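Local atomic coordinates of carbohydrate kinase, FGGY (Novosphingobium aromaticivorans, PDB entry 3H6E), a protein that probably acts as a carbohydrate kinase of the FGGY family, transferring a phosphate group from ATP to a sugar-like substrate. Residues S21-D26 with H422-F427; G209-A214 with P223-L228; E251-S256 with A263-A268; R314-P319 with E394-E399. One frame throughout, in Å; residues are numbered along the deposited sequence.

Interaction 1 of 4, residues S21-D26 with H422-F427; sequences SLWDLD and HNDVSF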
loop_
_atom_site.group_PDB
_atom_site.type_symbol
_atom_site.label_atom_id
_atom_site.label_comp_id
_atom_site.label_asym_id
_atom_site.label_seq_id
_atom_site.Cartn_x
_atom_site.Cartn_y
_atom_site.Cartn_z
ATOM N N SER A 21 -18.583 -0.008 -4.530
ATOM C CA SER A 21 -18.732 1.076 -5.492
ATOM C C SER A 21 -19.284 0.627 -6.842
ATOM O O SER A 21 -18.924 -0.433 -7.354
ATOM C CB SER A 21 -17.391 1.783 -5.687
ATOM O OG SER A 21 -16.353 0.859 -5.964
ATOM N N LEU A 22 -20.151 1.456 -7.417
ATOM C CA LEU A 22 -20.771 1.167 -8.705
ATOM C C LEU A 22 -20.298 2.153 -9.764
ATOM O O LEU A 22 -20.452 3.361 -9.603
ATOM C CB LEU A 22 -22.291 1.237 -8.583
ATOM C CG LEU A 22 -23.092 0.970 -9.856
ATOM C CD1 LEU A 22 -23.124 -0.520 -10.178
ATOM C CD2 LEU A 22 -24.498 1.521 -9.710
ATOM N N TRP A 23 -19.734 1.634 -10.850
ATOM C CA TRP A 23 -19.152 2.478 -11.889
ATOM C C TRP A 23 -19.780 2.220 -13.256
ATOM O O TRP A 23 -20.414 1.188 -13.476
ATOM C CB TRP A 23 -17.641 2.248 -11.972
ATOM C CG TRP A 23 -16.921 2.500 -10.681
ATOM C CD1 TRP A 23 -17.024 1.776 -9.527
ATOM C CD2 TRP A 23 -15.976 3.545 -10.416
ATOM N NE1 TRP A 23 -16.212 2.312 -8.560
ATOM C CE2 TRP A 23 -15.554 3.396 -9.079
ATOM C CE3 TRP A 23 -15.448 4.593 -11.177
ATOM C CZ2 TRP A 23 -14.630 4.254 -8.489
ATOM C CZ3 TRP A 23 -14.531 5.444 -10.589
ATOM C CH2 TRP A 23 -14.132 5.270 -9.256
ATOM N N ASP A 24 -19.597 3.164 -14.175
ATOM C CA ASP A 24 -20.060 2.986 -15.548
ATOM C C ASP A 24 -18.893 2.675 -16.484
ATOM O O ASP A 24 -17.729 2.838 -16.120
ATOM C CB ASP A 24 -20.854 4.206 -16.036
ATOM C CG ASP A 24 -20.023 5.477 -16.073
ATOM O OD1 ASP A 24 -18.804 5.396 -16.333
ATOM O OD2 ASP A 24 -20.599 6.565 -15.852
ATOM N N LEU A 25 -19.217 2.237 -17.694
ATOM C CA LEU A 25 -18.217 1.766 -18.645
ATOM C C LEU A 25 -17.252 2.862 -19.083
ATOM O O LEU A 25 -16.297 2.599 -19.815
ATOM C CB LEU A 25 -18.909 1.157 -19.863
ATOM C CG LEU A 25 -20.143 0.317 -19.523
ATOM C CD1 LEU A 25 -21.108 0.260 -20.700
ATOM C CD2 LEU A 25 -19.749 -1.083 -19.059
ATOM N N ASP A 26 -17.501 4.088 -18.637
ATOM C CA ASP A 26 -16.603 5.202 -18.927
ATOM C C ASP A 26 -15.713 5.526 -17.731
ATOM O O ASP A 26 -14.937 6.484 -17.758
ATOM C CB ASP A 26 -17.390 6.439 -19.364
ATOM C CG ASP A 26 -17.798 6.381 -20.829
ATOM O OD1 ASP A 26 -17.224 5.553 -21.573
ATOM O OD2 ASP A 26 -18.684 7.166 -21.236
ATOM N N HIS A 422 -9.419 14.738 -7.510
ATOM C CA HIS A 422 -9.546 13.595 -6.621
ATOM C C HIS A 422 -9.951 12.365 -7.419
ATOM O O HIS A 422 -10.678 12.468 -8.408
ATOM C CB HIS A 422 -10.580 13.867 -5.523
ATOM C CG HIS A 422 -11.078 12.628 -4.844
ATOM N ND1 HIS A 422 -10.384 12.004 -3.829
ATOM C CD2 HIS A 422 -12.200 11.895 -5.038
ATOM C CE1 HIS A 422 -11.057 10.939 -3.428
ATOM N NE2 HIS A 422 -12.163 10.850 -4.147
ATOM N N ASN A 423 -9.470 11.205 -6.988
ATOM C CA ASN A 423 -9.907 9.932 -7.544
ATOM C C ASN A 423 -10.256 8.987 -6.411
ATOM O O ASN A 423 -9.459 8.799 -5.493
ATOM C CB ASN A 423 -8.810 9.316 -8.408
ATOM C CG ASN A 423 -8.745 9.929 -9.783
ATOM O OD1 ASN A 423 -9.724 9.908 -10.522
ATOM N ND2 ASN A 423 -7.588 10.476 -10.139
ATOM N N ASP A 424 -11.446 8.398 -6.457
ATOM C CA ASP A 424 -11.830 7.459 -5.415
ATOM C C ASP A 424 -10.797 6.346 -5.330
ATOM O O ASP A 424 -10.305 5.858 -6.348
ATOM C CB ASP A 424 -13.217 6.871 -5.662
ATOM C CG ASP A 424 -13.649 5.927 -4.551
ATOM O OD1 ASP A 424 -14.077 6.421 -3.482
ATOM O OD2 ASP A 424 -13.558 4.695 -4.750
ATOM N N VAL A 425 -10.476 5.950 -4.106
ATOM C CA VAL A 425 -9.418 4.980 -3.860
ATOM C C VAL A 425 -9.600 3.682 -4.654
ATOM O O VAL A 425 -8.632 2.956 -4.896
ATOM C CB VAL A 425 -9.308 4.661 -2.352
ATOM C CG1 VAL A 425 -10.362 3.640 -1.942
ATOM C CG2 VAL A 425 -7.914 4.167 -2.012
ATOM N N SER A 426 -10.831 3.403 -5.076
ATOM C CA SER A 426 -11.155 2.127 -5.720
ATOM C C SER A 426 -11.076 2.136 -7.253
ATOM O O SER A 426 -11.306 1.106 -7.893
ATOM C CB SER A 426 -12.547 1.641 -5.282
ATOM O OG SER A 426 -12.584 1.325 -3.898
ATOM N N PHE A 427 -10.750 3.282 -7.843
ATOM C CA PHE A 427 -10.752 3.386 -9.301
ATOM C C PHE A 427 -9.851 2.357 -9.973
ATOM O O PHE A 427 -10.256 1.703 -10.936
ATOM C CB PHE A 427 -10.359 4.787 -9.774
ATOM C CG PHE A 427 -10.042 4.849 -11.244
ATOM C CD1 PHE A 427 -11.044 4.691 -12.188
ATOM C CD2 PHE A 427 -8.741 5.040 -11.682
ATOM C CE1 PHE A 427 -10.760 4.733 -13.538
ATOM C CE2 PHE A 427 -8.449 5.086 -13.032
ATOM C CZ PHE A 427 -9.462 4.933 -13.962
#

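Interaction 2 of 4, residues G209-A214 with P223-L228; sequences GALLPA and PDVQVL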
loop_
_atom_site.group_PDB
_atom_site.type_symbol
_atom_site.label_atom_id
_atom_site.label_comp_id
_atom_site.label_asym_id
_atom_site.label_seq_id
_atom_site.Cartn_x
_atom_site.Cartn_y
_atom_site.Cartn_z
ATOM N N GLY A 209 -14.775 -16.610 -12.120
ATOM C CA GLY A 209 -15.941 -17.337 -12.581
ATOM C C GLY A 209 -17.209 -16.513 -12.515
ATOM O O GLY A 209 -17.180 -15.336 -12.160
ATOM N N ALA A 210 -18.329 -17.139 -12.862
ATOM C CA ALA A 210 -19.623 -16.477 -12.806
ATOM C C ALA A 210 -20.125 -16.409 -11.370
ATOM O O ALA A 210 -19.726 -17.204 -10.523
ATOM C CB ALA A 210 -20.624 -17.197 -13.685
ATOM N N LEU A 211 -21.000 -15.448 -11.103
ATOM C CA LEU A 211 -21.582 -15.283 -9.780
ATOM C C LEU A 211 -22.343 -16.546 -9.385
ATOM O O LEU A 211 -23.082 -17.109 -10.195
ATOM C CB LEU A 211 -22.525 -14.079 -9.783
ATOM C CG LEU A 211 -22.783 -13.357 -8.462
ATOM C CD1 LEU A 211 -21.482 -12.801 -7.902
ATOM C CD2 LEU A 211 -23.808 -12.246 -8.655
ATOM N N LEU A 212 -22.151 -16.999 -8.150
ATOM C CA LEU A 212 -22.890 -18.152 -7.637
ATOM C C LEU A 212 -24.390 -17.939 -7.774
ATOM O O LEU A 212 -24.898 -16.873 -7.437
ATOM C CB LEU A 212 -22.538 -18.420 -6.170
ATOM C CG LEU A 212 -21.774 -19.710 -5.869
ATOM C CD1 LEU A 212 -20.846 -20.060 -7.015
ATOM C CD2 LEU A 212 -21.010 -19.599 -4.559
ATOM N N PRO A 213 -25.106 -18.957 -8.275
ATOM C CA PRO A 213 -26.558 -18.864 -8.455
ATOM C C PRO A 213 -27.253 -18.418 -7.173
ATOM O O PRO A 213 -28.016 -17.450 -7.191
ATOM C CB PRO A 213 -26.957 -20.299 -8.809
ATOM C CG PRO A 213 -25.738 -20.878 -9.438
ATOM C CD PRO A 213 -24.572 -20.258 -8.718
ATOM N N ALA A 214 -26.981 -19.110 -6.072
ATOM C CA ALA A 214 -27.581 -18.765 -4.787
ATOM C C ALA A 214 -27.284 -17.325 -4.400
ATOM O O ALA A 214 -28.019 -16.723 -3.619
ATOM C CB ALA A 214 -27.100 -19.712 -3.701
ATOM N N PRO A 223 -26.868 -13.960 -13.201
ATOM C CA PRO A 223 -25.972 -15.106 -13.004
ATOM C C PRO A 223 -24.767 -15.011 -13.932
ATOM O O PRO A 223 -23.785 -15.727 -13.746
ATOM C CB PRO A 223 -26.842 -16.303 -13.398
ATOM C CG PRO A 223 -28.248 -15.820 -13.277
ATOM C CD PRO A 223 -28.203 -14.378 -13.660
ATOM N N ASP A 224 -24.852 -14.125 -14.921
ATOM C CA ASP A 224 -23.787 -13.942 -15.901
ATOM C C ASP A 224 -22.670 -13.034 -15.394
ATOM O O ASP A 224 -21.609 -12.941 -16.018
ATOM C CB ASP A 224 -24.357 -13.381 -17.205
ATOM C CG ASP A 224 -25.076 -14.434 -18.025
ATOM O OD1 ASP A 224 -24.478 -15.508 -18.266
ATOM O OD2 ASP A 224 -26.235 -14.185 -18.433
ATOM N N VAL A 225 -22.911 -12.361 -14.272
ATOM C CA VAL A 225 -21.907 -11.483 -13.687
ATOM C C VAL A 225 -20.603 -12.246 -13.509
ATOM O O VAL A 225 -20.599 -13.379 -13.025
ATOM C CB VAL A 225 -22.356 -10.921 -12.323
ATOM C CG1 VAL A 225 -21.225 -10.133 -11.671
ATOM C CG2 VAL A 225 -23.587 -10.051 -12.485
ATOM N N GLN A 226 -19.500 -11.623 -13.911
ATOM C CA GLN A 226 -18.190 -12.251 -13.800
ATOM C C GLN A 226 -17.363 -11.647 -12.670
ATOM O O GLN A 226 -17.254 -10.430 -12.545
ATOM C CB GLN A 226 -17.429 -12.156 -15.125
ATOM C CG GLN A 226 -18.108 -12.874 -16.285
ATOM C CD GLN A 226 -18.256 -14.370 -16.051
ATOM O OE1 GLN A 226 -19.123 -15.018 -16.638
ATOM N NE2 GLN A 226 -17.413 -14.923 -15.189
ATOM N N VAL A 227 -16.784 -12.509 -11.841
ATOM C CA VAL A 227 -15.920 -12.051 -10.764
ATOM C C VAL A 227 -14.460 -12.189 -11.175
ATOM O O VAL A 227 -14.060 -13.203 -11.746
ATOM C CB VAL A 227 -16.159 -12.842 -9.476
ATOM C CG1 VAL A 227 -15.353 -12.241 -8.342
ATOM C CG2 VAL A 227 -17.642 -12.861 -9.133
ATOM N N LEU A 228 -13.669 -11.158 -10.894
ATOM C CA LEU A 228 -12.243 -11.190 -11.196
ATOM C C LEU A 228 -11.447 -11.615 -9.971
ATOM O O LEU A 228 -11.949 -11.553 -8.849
ATOM C CB LEU A 228 -11.768 -9.825 -11.693
ATOM C CG LEU A 228 -11.802 -9.614 -13.210
ATOM C CD1 LEU A 228 -12.921 -10.414 -13.859
ATOM C CD2 LEU A 228 -11.910 -8.128 -13.551
#

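Interaction 3 of 4, residues E251-S256 with A263-A268; sequences EATVLS and AMRLPA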
loop_
_atom_site.group_PDB
_atom_site.type_symbol
_atom_site.label_atom_id
_atom_site.label_comp_id
_atom_site.label_asym_id
_atom_site.label_seq_id
_atom_site.Cartn_x
_atom_site.Cartn_y
_atom_site.Cartn_z
ATOM N N GLU A 251 9.122 3.953 -17.018
ATOM C CA GLU A 251 9.830 3.852 -15.758
ATOM C C GLU A 251 9.287 4.946 -14.855
ATOM O O GLU A 251 9.406 6.133 -15.166
ATOM C CB GLU A 251 11.332 4.025 -15.975
ATOM C CG GLU A 251 12.178 3.118 -15.099
ATOM C CD GLU A 251 12.346 3.673 -13.721
ATOM O OE1 GLU A 251 12.677 4.869 -13.621
ATOM O OE2 GLU A 251 12.149 2.929 -12.741
ATOM N N ALA A 252 8.670 4.549 -13.747
ATOM C CA ALA A 252 8.014 5.513 -12.873
ATOM C C ALA A 252 7.960 5.016 -11.445
ATOM O O ALA A 252 8.036 3.815 -11.196
ATOM C CB ALA A 252 6.613 5.810 -13.370
ATOM N N THR A 253 7.828 5.947 -10.510
ATOM C CA THR A 253 7.704 5.620 -9.100
ATOM C C THR A 253 6.527 6.379 -8.497
ATOM O O THR A 253 6.402 7.588 -8.684
ATOM C CB THR A 253 8.976 6.008 -8.325
ATOM O OG1 THR A 253 10.059 5.152 -8.715
ATOM C CG2 THR A 253 8.748 5.889 -6.825
ATOM N N VAL A 254 5.659 5.669 -7.784
ATOM C CA VAL A 254 4.597 6.323 -7.039
ATOM C C VAL A 254 5.005 6.475 -5.578
ATOM O O VAL A 254 5.388 5.504 -4.923
ATOM C CB VAL A 254 3.260 5.565 -7.133
ATOM C CG1 VAL A 254 2.202 6.258 -6.285
ATOM C CG2 VAL A 254 2.800 5.456 -8.583
ATOM N N LEU A 255 4.944 7.702 -5.078
ATOM C CA LEU A 255 5.297 7.967 -3.696
ATOM C C LEU A 255 4.051 8.345 -2.918
ATOM O O LEU A 255 3.552 9.463 -3.043
ATOM C CB LEU A 255 6.317 9.100 -3.599
ATOM C CG LEU A 255 6.695 9.482 -2.165
ATOM C CD1 LEU A 255 7.725 8.515 -1.619
ATOM C CD2 LEU A 255 7.215 10.905 -2.096
ATOM N N SER A 256 3.544 7.411 -2.122
ATOM C CA SER A 256 2.371 7.690 -1.306
ATOM C C SER A 256 2.788 8.293 0.035
ATOM O O SER A 256 3.834 7.957 0.588
ATOM C CB SER A 256 1.517 6.438 -1.106
ATOM O OG SER A 256 2.213 5.447 -0.388
ATOM N N ALA A 263 7.667 4.785 -1.085
ATOM C CA ALA A 263 8.069 4.845 -2.480
ATOM C C ALA A 263 7.956 3.465 -3.114
ATOM O O ALA A 263 8.641 2.528 -2.705
ATOM C CB ALA A 263 9.489 5.373 -2.603
HETATM N N MSE A 264 7.084 3.345 -4.110
HETATM C CA MSE A 264 6.936 2.102 -4.849
HETATM C C MSE A 264 7.312 2.320 -6.306
HETATM O O MSE A 264 6.619 3.028 -7.040
HETATM C CB MSE A 264 5.506 1.591 -4.740
HETATM C CG MSE A 264 5.038 1.411 -3.301
HETATM SE SE MSE A 264 3.158 0.909 -3.188
HETATM C CE MSE A 264 3.272 -0.878 -3.963
ATOM N N ARG A 265 8.419 1.715 -6.720
ATOM C CA ARG A 265 8.932 1.920 -8.066
ATOM C C ARG A 265 8.445 0.861 -9.049
ATOM O O ARG A 265 8.355 -0.319 -8.718
ATOM C CB ARG A 265 10.461 1.951 -8.055
ATOM C CG ARG A 265 11.080 1.874 -9.435
ATOM C CD ARG A 265 12.589 1.800 -9.369
ATOM N NE ARG A 265 13.160 1.622 -10.698
ATOM C CZ ARG A 265 14.432 1.327 -10.943
ATOM N NH1 ARG A 265 15.286 1.170 -9.946
ATOM N NH2 ARG A 265 14.843 1.184 -12.192
ATOM N N LEU A 266 8.134 1.298 -10.263
ATOM C CA LEU A 266 7.758 0.396 -11.343
ATOM C C LEU A 266 8.880 0.383 -12.370
ATOM O O LEU A 266 8.848 1.142 -13.340
ATOM C CB LEU A 266 6.458 0.861 -11.995
ATOM C CG LEU A 266 5.310 1.141 -11.023
ATOM C CD1 LEU A 266 4.193 1.949 -11.679
ATOM C CD2 LEU A 266 4.781 -0.159 -10.439
ATOM N N PRO A 267 9.883 -0.477 -12.156
ATOM C CA PRO A 267 11.082 -0.476 -13.002
ATOM C C PRO A 267 10.774 -0.810 -14.463
ATOM O O PRO A 267 9.918 -1.646 -14.745
ATOM C CB PRO A 267 11.958 -1.570 -12.375
ATOM C CG PRO A 267 11.406 -1.775 -10.990
ATOM C CD PRO A 267 9.940 -1.520 -11.120
ATOM N N ALA A 268 11.466 -0.143 -15.379
ATOM C CA ALA A 268 11.339 -0.434 -16.800
ATOM C C ALA A 268 12.422 -1.425 -17.197
ATOM O O ALA A 268 12.373 -2.033 -18.269
ATOM C CB ALA A 268 11.450 0.843 -17.619
#

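Interaction 4 of 4, residues R314-P319 with E394-E399; sequences RVDIKP and EGRFAE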
loop_
_atom_site.group_PDB
_atom_site.type_symbol
_atom_site.label_atom_id
_atom_site.label_comp_id
_atom_site.label_asym_id
_atom_site.label_seq_id
_atom_site.Cartn_x
_atom_site.Cartn_y
_atom_site.Cartn_z
ATOM N N ARG A 314 -0.903 21.403 10.492
ATOM C CA ARG A 314 -0.550 20.499 9.401
ATOM C C ARG A 314 -0.044 21.293 8.200
ATOM O O ARG A 314 -0.666 22.269 7.785
ATOM C CB ARG A 314 -1.760 19.660 8.989
ATOM C CG ARG A 314 -1.883 18.319 9.692
ATOM C CD ARG A 314 -3.195 17.647 9.314
ATOM N NE ARG A 314 -3.084 16.192 9.246
ATOM C CZ ARG A 314 -3.469 15.363 10.211
ATOM N NH1 ARG A 314 -3.993 15.843 11.330
ATOM N NH2 ARG A 314 -3.334 14.051 10.055
ATOM N N VAL A 315 1.077 20.861 7.633
ATOM C CA VAL A 315 1.725 21.596 6.551
ATOM C C VAL A 315 0.999 21.508 5.205
ATOM O O VAL A 315 1.448 22.095 4.220
ATOM C CB VAL A 315 3.170 21.123 6.347
ATOM C CG1 VAL A 315 3.966 21.279 7.634
ATOM C CG2 VAL A 315 3.187 19.678 5.858
ATOM N N ASP A 316 -0.115 20.782 5.157
ATOM C CA ASP A 316 -0.850 20.618 3.903
ATOM C C ASP A 316 -2.103 21.493 3.806
ATOM O O ASP A 316 -2.785 21.492 2.777
ATOM C CB ASP A 316 -1.206 19.145 3.656
ATOM C CG ASP A 316 -2.130 18.575 4.720
ATOM O OD1 ASP A 316 -1.952 18.908 5.911
ATOM O OD2 ASP A 316 -3.029 17.785 4.360
ATOM N N ILE A 317 -2.402 22.234 4.870
ATOM C CA ILE A 317 -3.543 23.148 4.882
ATOM C C ILE A 317 -3.434 24.187 3.768
ATOM O O ILE A 317 -2.508 25.000 3.751
ATOM C CB ILE A 317 -3.687 23.854 6.245
ATOM C CG1 ILE A 317 -4.035 22.832 7.333
ATOM C CG2 ILE A 317 -4.745 24.946 6.172
ATOM C CD1 ILE A 317 -3.966 23.382 8.747
ATOM N N LYS A 318 -4.393 24.155 2.849
ATOM C CA LYS A 318 -4.310 24.916 1.599
ATOM C C LYS A 318 -4.041 26.422 1.735
ATOM O O LYS A 318 -3.001 26.901 1.279
ATOM C CB LYS A 318 -5.537 24.641 0.722
ATOM C CG LYS A 318 -5.624 23.195 0.262
ATOM C CD LYS A 318 -7.034 22.805 -0.133
ATOM C CE LYS A 318 -7.166 21.294 -0.215
ATOM N NZ LYS A 318 -6.659 20.638 1.028
ATOM N N PRO A 319 -4.969 27.174 2.355
ATOM C CA PRO A 319 -4.756 28.622 2.477
ATOM C C PRO A 319 -3.396 28.981 3.069
ATOM O O PRO A 319 -2.942 30.115 2.915
ATOM C CB PRO A 319 -5.875 29.057 3.425
ATOM C CG PRO A 319 -6.965 28.083 3.169
ATOM C CD PRO A 319 -6.276 26.766 2.903
ATOM N N GLU A 394 1.265 11.162 -4.060
ATOM C CA GLU A 394 -0.143 11.028 -3.694
ATOM C C GLU A 394 -0.284 11.132 -2.181
ATOM O O GLU A 394 0.709 11.293 -1.469
ATOM C CB GLU A 394 -0.710 9.703 -4.196
ATOM C CG GLU A 394 -0.523 9.484 -5.684
ATOM C CD GLU A 394 -1.299 8.290 -6.193
ATOM O OE1 GLU A 394 -1.668 7.429 -5.368
ATOM O OE2 GLU A 394 -1.540 8.212 -7.416
ATOM N N GLY A 395 -1.515 11.034 -1.690
ATOM C CA GLY A 395 -1.778 11.202 -0.273
ATOM C C GLY A 395 -1.909 12.668 0.086
ATOM O O GLY A 395 -1.822 13.533 -0.786
ATOM N N ARG A 396 -2.105 12.960 1.368
ATOM C CA ARG A 396 -2.373 14.331 1.793
ATOM C C ARG A 396 -1.198 15.291 1.606
ATOM O O ARG A 396 -1.398 16.493 1.437
ATOM C CB ARG A 396 -2.894 14.373 3.236
ATOM C CG ARG A 396 -1.856 14.137 4.321
ATOM C CD ARG A 396 -2.503 14.272 5.699
ATOM N NE ARG A 396 -1.593 13.949 6.796
ATOM C CZ ARG A 396 -0.910 14.848 7.501
ATOM N NH1 ARG A 396 -1.017 16.141 7.226
ATOM N NH2 ARG A 396 -0.110 14.451 8.482
ATOM N N PHE A 397 0.023 14.769 1.621
ATOM C CA PHE A 397 1.203 15.620 1.508
ATOM C C PHE A 397 1.487 16.039 0.066
ATOM O O PHE A 397 2.510 16.655 -0.228
ATOM C CB PHE A 397 2.420 14.954 2.153
ATOM C CG PHE A 397 2.339 14.886 3.654
ATOM C CD1 PHE A 397 2.833 15.919 4.434
ATOM C CD2 PHE A 397 1.754 13.799 4.284
ATOM C CE1 PHE A 397 2.753 15.867 5.807
ATOM C CE2 PHE A 397 1.670 13.741 5.658
ATOM C CZ PHE A 397 2.172 14.777 6.422
ATOM N N ALA A 398 0.564 15.697 -0.828
ATOM C CA ALA A 398 0.580 16.218 -2.190
ATOM C C ALA A 398 0.172 17.686 -2.222
ATOM O O ALA A 398 0.618 18.444 -3.077
ATOM C CB ALA A 398 -0.332 15.392 -3.084
ATOM N N GLU A 399 -0.687 18.062 -1.278
ATOM C CA GLU A 399 -1.102 19.450 -1.128
ATOM C C GLU A 399 -0.058 20.250 -0.359
ATOM O O GLU A 399 -0.274 21.420 -0.046
ATOM C CB GLU A 399 -2.455 19.537 -0.418
ATOM C CG GLU A 399 -3.653 19.634 -1.353
ATOM C CD GLU A 399 -4.041 18.302 -1.959
ATOM O OE1 GLU A 399 -3.702 17.258 -1.358
ATOM O OE2 GLU A 399 -4.691 18.301 -3.032
HETATM O O HOH W 1 1.443 17.668 8.436
#

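Interaction 1 of 4, residues S21-D26 with H422-F427
The indole of Trp-23 meets the 422-427 loop with the outer rim of its six-membered ring. At that edge, close to the ring plane, Asp-424 OD2 lies 3.9 Å from Trp-23 CZ2, while Phe-427 CB approaches CH2 of the same indole obliquely at 3.8 Å. At the pyrrole end of the indole, Ser-21 OG sits exactly in the plane and accepts the N-H, 3.0 Å from Trp-23 NE1. Phe-427 in turn receives Trp-23 CZ3 at its own ring edge. The two aromatics meet obliquely, their planes 46° apart. Trp-23 keeps CG beside its backbone N and opposite the carbonyl carbon (chi1 -57°), which lays the indole back along its strand to Ser-21. That bond helps to fix the rotation of the indole, and Ser-21 OG is itself tied to Val-10 O on the adjoining strand 9-13. On the loop side, Asp-424 OD2 accepts Ser-426 N at 3.0 Å from above the carboxylate plane, an Asx turn. It lies inside a type I turn closed by Phe-427 N bonding to Asp-424 O. The turn brings Ser-426 CB to 3.9 Å from Ser-21 OG, and Ser-426 OG reaches Asp-12 through a weak bond. Met-29 of strand 29-36 also packs against Trp-23 and Asp-424. The contact, made by van der Waals touch with no hydrogen bond across it, joins strand 17-23 to a turn between strand 415-419 and helix 430-433, an interdomain seam consistent with the two-domain actin-like ATPase fold of FGGY kinases.

Interaction 2 of 4, residues G209-A214 with P223-L228
Leu-211 holds CG opposite its backbone N (chi1 -155°), a setting that lays its isobutyl group beside Val-225 and lets CD1 touch Val-227 CG2 at 4.0 Å. Gln-226 works on the other face of the sheet: a bend at chi2 (-61°) folds its amide back over the neighbouring strand. There NE2 comes to 3.1 Å from Gly-209 O, but the angle is too poor for a hydrogen bond, and OE1 rests 4.0 Å from Ala-210 CB. Leu-211 and Val-225 point the same way, their CB atoms 4.1 Å apart. Beneath these side chains the backbones run antiparallel. Gly-209 and Val-227 are a hydrogen-bonded pair, with Val-227 N bonding to Gly-209 O at 2.9 Å. Ala-210 and Gln-226 follow as a non-hydrogen-bonded pair. Beyond them, Leu-211 N binds Val-225 O at 2.9 Å, and the same carbonyl also receives a CA-H...O contact from Ala-210 CA at 3.3 Å. Gly-209 is nearly fully extended, with a positive phi that a CB would make difficult. The pairing fastens the outermost strand 207-210 to strand 226-232, with helix 213-219 filling the connection between them. Ile-72 of strand 71-76 and Leu-160 add to the buried side around Leu-211. The chemistry is thus split by face: aliphatic groups close the inner side, while the Gln-226 amide lies across the more open outer side, where the fit gives it no bond to Gly-209. The directional hold between the segments comes from the two backbone bonds.

Interaction 3 of 4, residues E251-S256 with A263-A268
Val-254 and Met-264, a selenomethionine here, sit in the tight part of this contact, where two 2.9 Å bonds, Val-254 N to Met-264 O and Met-264 N to Val-254 O, close a hydrogen-bonded pair. Beside it, Leu-255 CD1 presses on Ala-263 CB at 3.7 Å, with Leu-382 of helix 363-384 also against that alanine. On the opposite face, Val-254, Met-264 and Leu-266 all reach Leu-238 of helix 233-241, so the sheet is sandwiched between helices. The segments form the beta hairpin of strands 252-256 and 261-266, which lies within the central sheet of the C-terminal FGGY domain, next to strand 390-394. Farther along, the backbone pairing weakens: Leu-266 N still holds Ala-252 O at 2.7 Å, but the return bond from Ala-252 N to Leu-266 O is weak at 3.4 Å. A salt bridge on buried Arg-265 nevertheless holds this end. Extended from CG to NE, Arg-265 runs past Thr-253, whose OG1 is bonded to Ser-387, and offers NE to Glu-251 OE2 at 2.6 Å. The oxygen is met on its syn side but 30° out of the carboxylate plane, through a bent N-H (139°); NH2 adds a weak bond. Glu-251 OE1 goes to Thr-388 and Arg-265 NH1 to Ile-385 O. At the looser, solvent-exposed end, Ala-268 lays its CB 3.5 Å from Glu-251 CG.

Interaction 4 of 4, residues R314-P319 with E394-E399
Arg-396 lays its guanidinium under the end of Arg-314: NE of Arg-314 lies over one face, while Phe-397 CZ lies above the opposite face, displaced toward its rim. The planes of the two guanidinium groups are 65° apart. Their closest atoms, Arg-314 NE and Arg-396 NH1, are both donors, so the modelled separation of 2.9 Å is doubtful in detail and is no bond. Carboxylates flank the pair. Asp-316 OD1 stands at the edge of the Arg-396 guanidinium, 3.2 Å from NH1, in a salt bridge whose hydrogen bond is weak, and Arg-314 NH1 has its own salt bridge to Asp-311. The two carboxylates probably ease the repulsion between the arginines. Asp-316 turns CG between its backbone N and carbonyl carbon (chi1 63°), which leaves OD2 alongside Arg-396 CB at 3.6 Å. The first segment makes a type I turn from Arg-314 to Ile-317; the second carries the 3-10 turn between strand 390-394 and helix 401-410, so two connections of the C-terminal FGGY domain are joined here. A water 3.1 Å from Arg-396 NH1 also takes a weak bond from Val-315 N. Deeper in, Val-315 CG2 touches the ring edge of Phe-397 at CE1, 3.8 Å away, and Phe-397 also meets the ring of Phe-261. At the exposed end, Lys-318 NZ packs 4.0 Å from Glu-399 CG, its charge some 5.1 Å from Glu-399 OE2.

Interactions 1 and 3 are largely buried, whereas interactions 2 and 4 straddle core and surface. Interactions 1 and 2 use the same N-terminal sheet, at strands 17-23 and 226-232, with centres 21 Å apart; interaction 1 alone bridges to the C-terminal part and, along the chain, encloses the other three. Interactions 3 and 4 share the second sheet and touch: Leu-255 O and Glu-394 N, 3.0 Å apart, probably form a hydrogen bond between strands. Backbone pairing dominates interactions 2 and 3, with a salt bridge added at the end of the latter. Interaction 1 has no hydrogen bond across it, and interaction 4, joining two loops, relies mainly on charged side chains, with one apolar contact.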